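Local coordinates for capsular polysaccharide export system protein KpsC (Thermosulfurimonas dismutans, PDB 6MGD) that is a beta-(2,7) Kdo transferase, probably adding Kdo residues to the glycolipid anchor of Gram-negative capsular polysaccharides, at residues N191-H199 with F219-S229. Sequence-based numbering, arbitrary orientation.
Sequences NAYIVYKPH and FCDEICVNSSS
Strand 193-197 has a short, weakly bonded strand, about 222-223, running parallel alongside, V195 pairing with E222 at a CA-CA distance of 4.9 Å. Y196 N donates to E222 O at 3.0 Å, while C224 N reaches Y196 O only weakly. Upstream, I194 O accepts D221 N at 2.7 Å and, weakly, E222 N. D221 adds a side-chain bond: its OD2 accepts I194 N at 2.7 Å through the anti lone pair. With CG anti to the backbone N (chi1 -172°), the Y193 ring lies against D221, whose CB is over one face, 3.9 Å from the centroid in a CH-pi contact. Y193 OH donates to E222 OE1 at 3.2 Å from above the carboxylate plane. Replacing Y193 by an alanine would probably strip D221 CB of the ring face it lies over and leave E222 OE1 without this donor. V195 and E222 lie side by side on one sheet face, and V195 CG2 also meets C224 CB at 3.5 Å. Farther along, K197 NZ makes a weak bond to S229 OG. With 155-159 on the other side of 193-197, this is an outer edge of the parallel sheet in a GT-B-type, Rossmann-like domain. R186 of helix 178-188 binds A192 O and F219 O. D221 thus satisfies both N and O of I194 where the pairing begins, and Y196 N to E222 O then carries the register onward.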
ATOM      1  N   ASN A 191      28.866   4.899   5.852  1.00 73.20           N
ATOM      2  CA  ASN A 191      29.133   5.626   7.087  1.00 73.01           C
ATOM      3  C   ASN A 191      27.881   6.097   7.812  1.00 79.82           C
ATOM      4  O   ASN A 191      27.996   6.624   8.925  1.00 83.36           O
ATOM      5  CB  ASN A 191      30.023   6.844   6.801  1.00 77.05           C
ATOM      6  CG  ASN A 191      31.323   6.469   6.123  1.00 80.05           C
ATOM      7  OD1 ASN A 191      31.527   6.762   4.945  1.00 80.00           O
ATOM      8  ND2 ASN A 191      32.215   5.821   6.866  1.00 83.29           N
ATOM      9  N   ALA A 192      26.702   5.929   7.225  1.00 78.14           N
ATOM     10  CA  ALA A 192      25.483   6.423   7.844  1.00 72.09           C
ATOM     11  C   ALA A 192      25.127   5.598   9.078  1.00 69.99           C
ATOM     12  O   ALA A 192      25.554   4.451   9.242  1.00 68.69           O
ATOM     13  CB  ALA A 192      24.327   6.399   6.843  1.00 64.11           C
ATOM     14  N   TYR A 193      24.334   6.204   9.960  1.00 71.01           N
ATOM     15  CA  TYR A 193      23.803   5.513  11.130  1.00 72.15           C
ATOM     16  C   TYR A 193      22.501   4.835  10.722  1.00 68.39           C
ATOM     17  O   TYR A 193      21.495   5.505  10.463  1.00 67.32           O
ATOM     18  CB  TYR A 193      23.585   6.480  12.292  1.00 75.83           C
ATOM     19  CG  TYR A 193      23.227   5.796  13.596  1.00 76.81           C
ATOM     20  CD1 TYR A 193      21.922   5.402  13.863  1.00 74.01           C
ATOM     21  CD2 TYR A 193      24.196   5.544  14.560  1.00 76.23           C
ATOM     22  CE1 TYR A 193      21.591   4.772  15.048  1.00 75.74           C
ATOM     23  CE2 TYR A 193      23.874   4.919  15.752  1.00 83.95           C
ATOM     24  CZ  TYR A 193      22.569   4.536  15.990  1.00 80.94           C
ATOM     25  OH  TYR A 193      22.241   3.912  17.172  1.00 83.39           O
ATOM     26  N   ILE A 194      22.519   3.509  10.663  1.00 70.61           N
ATOM     27  CA  ILE A 194      21.372   2.724  10.226  1.00 68.50           C
ATOM     28  C   ILE A 194      20.703   2.127  11.454  1.00 72.05           C
ATOM     29  O   ILE A 194      21.347   1.423  12.242  1.00 74.77           O
ATOM     30  CB  ILE A 194      21.787   1.625   9.234  1.00 66.63           C
ATOM     31  CG1 ILE A 194      22.501   2.243   8.030  1.00 67.35           C
ATOM     32  CG2 ILE A 194      20.571   0.827   8.791  1.00 63.48           C
ATOM     33  CD1 ILE A 194      22.973   1.232   7.012  1.00 66.92           C
ATOM     34  N   VAL A 195      19.417   2.413  11.621  1.00 70.57           N
ATOM     35  CA  VAL A 195      18.604   1.838  12.685  1.00 73.68           C
ATOM     36  C   VAL A 195      17.509   1.007  12.030  1.00 70.09           C
ATOM     37  O   VAL A 195      16.749   1.516  11.196  1.00 67.30           O
ATOM     38  CB  VAL A 195      18.016   2.918  13.608  1.00 76.99           C
ATOM     39  CG1 VAL A 195      17.505   4.100  12.802  1.00 74.32           C
ATOM     40  CG2 VAL A 195      16.904   2.338  14.459  1.00 79.34           C
ATOM     41  N   TYR A 196      17.438  -0.270  12.394  1.00 73.09           N
ATOM     42  CA  TYR A 196      16.482  -1.200  11.809  1.00 71.11           C
ATOM     43  C   TYR A 196      15.275  -1.327  12.726  1.00 73.87           C
ATOM     44  O   TYR A 196      15.406  -1.755  13.879  1.00 77.46           O
ATOM     45  CB  TYR A 196      17.120  -2.568  11.573  1.00 70.78           C
ATOM     46  CG  TYR A 196      16.155  -3.614  11.060  1.00 68.05           C
ATOM     47  CD1 TYR A 196      15.581  -3.499   9.800  1.00 64.27           C
ATOM     48  CD2 TYR A 196      15.829  -4.724  11.830  1.00 69.90           C
ATOM     49  CE1 TYR A 196      14.705  -4.455   9.323  1.00 62.32           C
ATOM     50  CE2 TYR A 196      14.954  -5.686  11.360  1.00 68.68           C
ATOM     51  CZ  TYR A 196      14.395  -5.545  10.107  1.00 64.52           C
ATOM     52  OH  TYR A 196      13.521  -6.499   9.634  1.00 62.96           O
ATOM     53  N   LYS A 197      14.105  -0.951  12.213  1.00 72.72           N
ATOM     54  CA  LYS A 197      12.855  -1.119  12.937  1.00 75.09           C
ATOM     55  C   LYS A 197      12.171  -2.378  12.428  1.00 74.07           C
ATOM     56  O   LYS A 197      11.544  -2.348  11.358  1.00 70.44           O
ATOM     57  CB  LYS A 197      11.949   0.099  12.749  1.00 75.78           C
ATOM     58  CG  LYS A 197      10.642   0.002  13.507  1.00 78.99           C
ATOM     59  CD  LYS A 197       9.485   0.512  12.670  1.00 76.76           C
ATOM     60  CE  LYS A 197       8.202   0.537  13.481  1.00 79.18           C
ATOM     61  NZ  LYS A 197       8.362   1.350  14.718  1.00 82.97           N
ATOM     62  N   PRO A 198      12.260  -3.499  13.138  1.00 73.95           N
ATOM     63  CA  PRO A 198      11.638  -4.729  12.643  1.00 73.29           C
ATOM     64  C   PRO A 198      10.122  -4.629  12.668  1.00 73.15           C
ATOM     65  O   PRO A 198       9.536  -3.906  13.478  1.00 76.16           O
ATOM     66  CB  PRO A 198      12.142  -5.796  13.619  1.00 77.15           C
ATOM     67  CG  PRO A 198      12.396  -5.042  14.883  1.00 81.04           C
ATOM     68  CD  PRO A 198      12.884  -3.682  14.458  1.00 78.61           C
ATOM     69  N   HIS A 199       9.492  -5.359  11.756  1.00 73.33           N
ATOM     70  CA  HIS A 199       8.040  -5.359  11.695  1.00 73.85           C
ATOM     71  C   HIS A 199       7.472  -5.954  12.982  1.00 80.58           C
ATOM     72  O   HIS A 199       8.033  -6.916  13.522  1.00 84.03           O
ATOM     73  CB  HIS A 199       7.554  -6.155  10.483  1.00 71.46           C
ATOM     74  CG  HIS A 199       6.092  -5.992  10.200  1.00 70.48           C
ATOM     75  ND1 HIS A 199       5.128  -6.777  10.793  1.00 73.94           N
ATOM     76  CD2 HIS A 199       5.432  -5.128   9.393  1.00 68.78           C
ATOM     77  CE1 HIS A 199       3.936  -6.407  10.363  1.00 73.35           C
ATOM     78  NE2 HIS A 199       4.092  -5.408   9.512  1.00 70.92           N
ATOM     79  N   PHE A 219      25.090  -5.167   9.890  1.00 78.69           N
ATOM     80  CA  PHE A 219      24.834  -4.165   8.863  1.00 76.29           C
ATOM     81  C   PHE A 219      24.040  -2.965   9.359  1.00 74.38           C
ATOM     82  O   PHE A 219      24.081  -1.916   8.706  1.00 72.94           O
ATOM     83  CB  PHE A 219      24.097  -4.796   7.673  1.00 75.61           C
ATOM     84  CG  PHE A 219      24.681  -6.105   7.238  1.00 79.29           C
ATOM     85  CD1 PHE A 219      25.836  -6.145   6.474  1.00 81.58           C
ATOM     86  CD2 PHE A 219      24.088  -7.300   7.609  1.00 81.58           C
ATOM     87  CE1 PHE A 219      26.383  -7.351   6.080  1.00 84.33           C
ATOM     88  CE2 PHE A 219      24.630  -8.511   7.219  1.00 83.97           C
ATOM     89  CZ  PHE A 219      25.780  -8.536   6.454  1.00 85.40           C
ATOM     90  N   CYS A 220      23.329  -3.073  10.476  1.00 76.03           N
ATOM     91  CA  CYS A 220      22.646  -1.945  11.087  1.00 74.25           C
ATOM     92  C   CYS A 220      23.269  -1.646  12.445  1.00 77.74           C
ATOM     93  O   CYS A 220      23.739  -2.549  13.145  1.00 79.24           O
ATOM     94  CB  CYS A 220      21.147  -2.219  11.247  1.00 71.82           C
ATOM     95  SG  CYS A 220      20.748  -3.477  12.482  1.00 74.56           S
ATOM     96  N   ASP A 221      23.270  -0.365  12.813  1.00 75.71           N
ATOM     97  CA  ASP A 221      23.927   0.050  14.048  1.00 79.68           C
ATOM     98  C   ASP A 221      23.118  -0.362  15.274  1.00 82.00           C
ATOM     99  O   ASP A 221      23.646  -1.003  16.189  1.00 85.77           O
ATOM    100  CB  ASP A 221      24.164   1.558  14.025  1.00 79.86           C
ATOM    101  CG  ASP A 221      25.164   1.965  12.961  1.00 77.70           C
ATOM    102  OD1 ASP A 221      26.353   1.609  13.097  1.00 79.17           O
ATOM    103  OD2 ASP A 221      24.757   2.613  11.976  1.00 74.35           O
ATOM    104  N   GLU A 222      21.836  -0.009  15.313  1.00 80.18           N
ATOM    105  CA  GLU A 222      20.953  -0.429  16.392  1.00 83.29           C
ATOM    106  C   GLU A 222      19.659  -0.971  15.802  1.00 80.96           C
ATOM    107  O   GLU A 222      19.359  -0.782  14.620  1.00 78.28           O
ATOM    108  CB  GLU A 222      20.666   0.720  17.373  1.00 86.88           C
ATOM    109  CG  GLU A 222      19.422   1.539  17.058  1.00 86.84           C
ATOM    110  CD  GLU A 222      19.052   2.490  18.185  1.00 91.30           C
ATOM    111  OE1 GLU A 222      19.153   3.720  17.988  1.00 90.51           O
ATOM    112  OE2 GLU A 222      18.672   2.006  19.272  1.00 95.35           O
ATOM    113  N   ILE A 223      18.892  -1.660  16.642  1.00 83.09           N
ATOM    114  CA  ILE A 223      17.635  -2.286  16.244  1.00 82.38           C
ATOM    115  C   ILE A 223      16.547  -1.678  17.119  1.00 86.29           C
ATOM    116  O   ILE A 223      16.412  -2.038  18.293  1.00 91.43           O
ATOM    117  CB  ILE A 223      17.682  -3.813  16.380  1.00 83.51           C
ATOM    118  CG1 ILE A 223      18.734  -4.390  15.427  1.00 80.84           C
ATOM    119  CG2 ILE A 223      16.313  -4.434  16.110  1.00 83.64           C
ATOM    120  CD1 ILE A 223      18.845  -5.909  15.442  1.00 82.03           C
ATOM    121  N   CYS A 224      15.775  -0.746  16.559  1.00 86.24           N
ATOM    122  CA  CYS A 224      14.719  -0.061  17.306  1.00 89.98           C
ATOM    123  C   CYS A 224      13.511  -0.981  17.394  1.00 92.16           C
ATOM    124  O   CYS A 224      12.650  -0.980  16.513  1.00 89.40           O
ATOM    125  CB  CYS A 224      14.349   1.261  16.644  1.00 87.79           C
ATOM    126  SG  CYS A 224      13.486   2.433  17.725  1.00 92.55           S
ATOM    127  N   VAL A 225      13.437  -1.753  18.479  1.00 92.98           N
ATOM    128  CA  VAL A 225      12.391  -2.755  18.620  1.00 95.77           C
ATOM    129  C   VAL A 225      11.040  -2.156  18.995  1.00 99.09           C
ATOM    130  O   VAL A 225      10.006  -2.793  18.763  1.00 99.51           O
ATOM    131  CB  VAL A 225      12.811  -3.823  19.641  1.00 99.50           C
ATOM    132  CG1 VAL A 225      13.599  -4.925  18.944  1.00 96.09           C
ATOM    133  CG2 VAL A 225      13.661  -3.194  20.737  1.00103.58           C
ATOM    134  N   ASN A 226      11.003  -0.952  19.563  1.00101.80           N
ATOM    135  CA  ASN A 226       9.709  -0.307  19.742  1.00104.53           C
ATOM    136  C   ASN A 226       9.818   1.209  19.718  1.00104.43           C
ATOM    137  O   ASN A 226      10.525   1.783  18.882  1.00100.57           O
ATOM    138  CB  ASN A 226       9.041  -0.749  21.052  1.00111.08           C
ATOM    139  CG  ASN A 226       7.512  -0.719  20.973  1.00112.67           C
ATOM    140  OD1 ASN A 226       6.911   0.243  20.484  1.00111.42           O
ATOM    141  ND2 ASN A 226       6.880  -1.785  21.450  1.00115.46           N
ATOM    142  N   SER A 227       9.134   1.838  20.674  1.00109.87           N
ATOM    143  CA  SER A 227       8.762   3.247  20.666  1.00111.87           C
ATOM    144  C   SER A 227       8.254   3.715  19.302  1.00107.29           C
ATOM    145  O   SER A 227       9.028   3.836  18.349  1.00103.78           O
ATOM    146  CB  SER A 227       9.927   4.131  21.124  1.00114.02           C
ATOM    147  OG  SER A 227       9.419   5.284  21.793  1.00118.91           O
ATOM    148  N   SER A 228       6.940   3.932  19.203  1.00107.23           N
ATOM    149  CA  SER A 228       6.345   4.898  18.278  1.00105.85           C
ATOM    150  C   SER A 228       6.903   4.894  16.855  1.00101.37           C
ATOM    151  O   SER A 228       7.921   5.540  16.593  1.00 98.81           O
ATOM    152  CB  SER A 228       6.518   6.298  18.877  1.00108.36           C
ATOM    153  OG  SER A 228       5.718   7.250  18.206  1.00107.89           O
ATOM    154  N   SER A 229       6.223   4.221  15.921  1.00103.49           N
ATOM    155  CA  SER A 229       6.689   4.127  14.538  1.00 99.62           C
ATOM    156  C   SER A 229       6.909   5.495  13.895  1.00 98.06           C
ATOM    157  O   SER A 229       8.037   5.993  13.846  1.00 95.45           O
ATOM    158  CB  SER A 229       5.695   3.319  13.695  1.00 98.18           C
ATOM    159  OG  SER A 229       5.418   2.054  14.269  1.00100.00           O
TER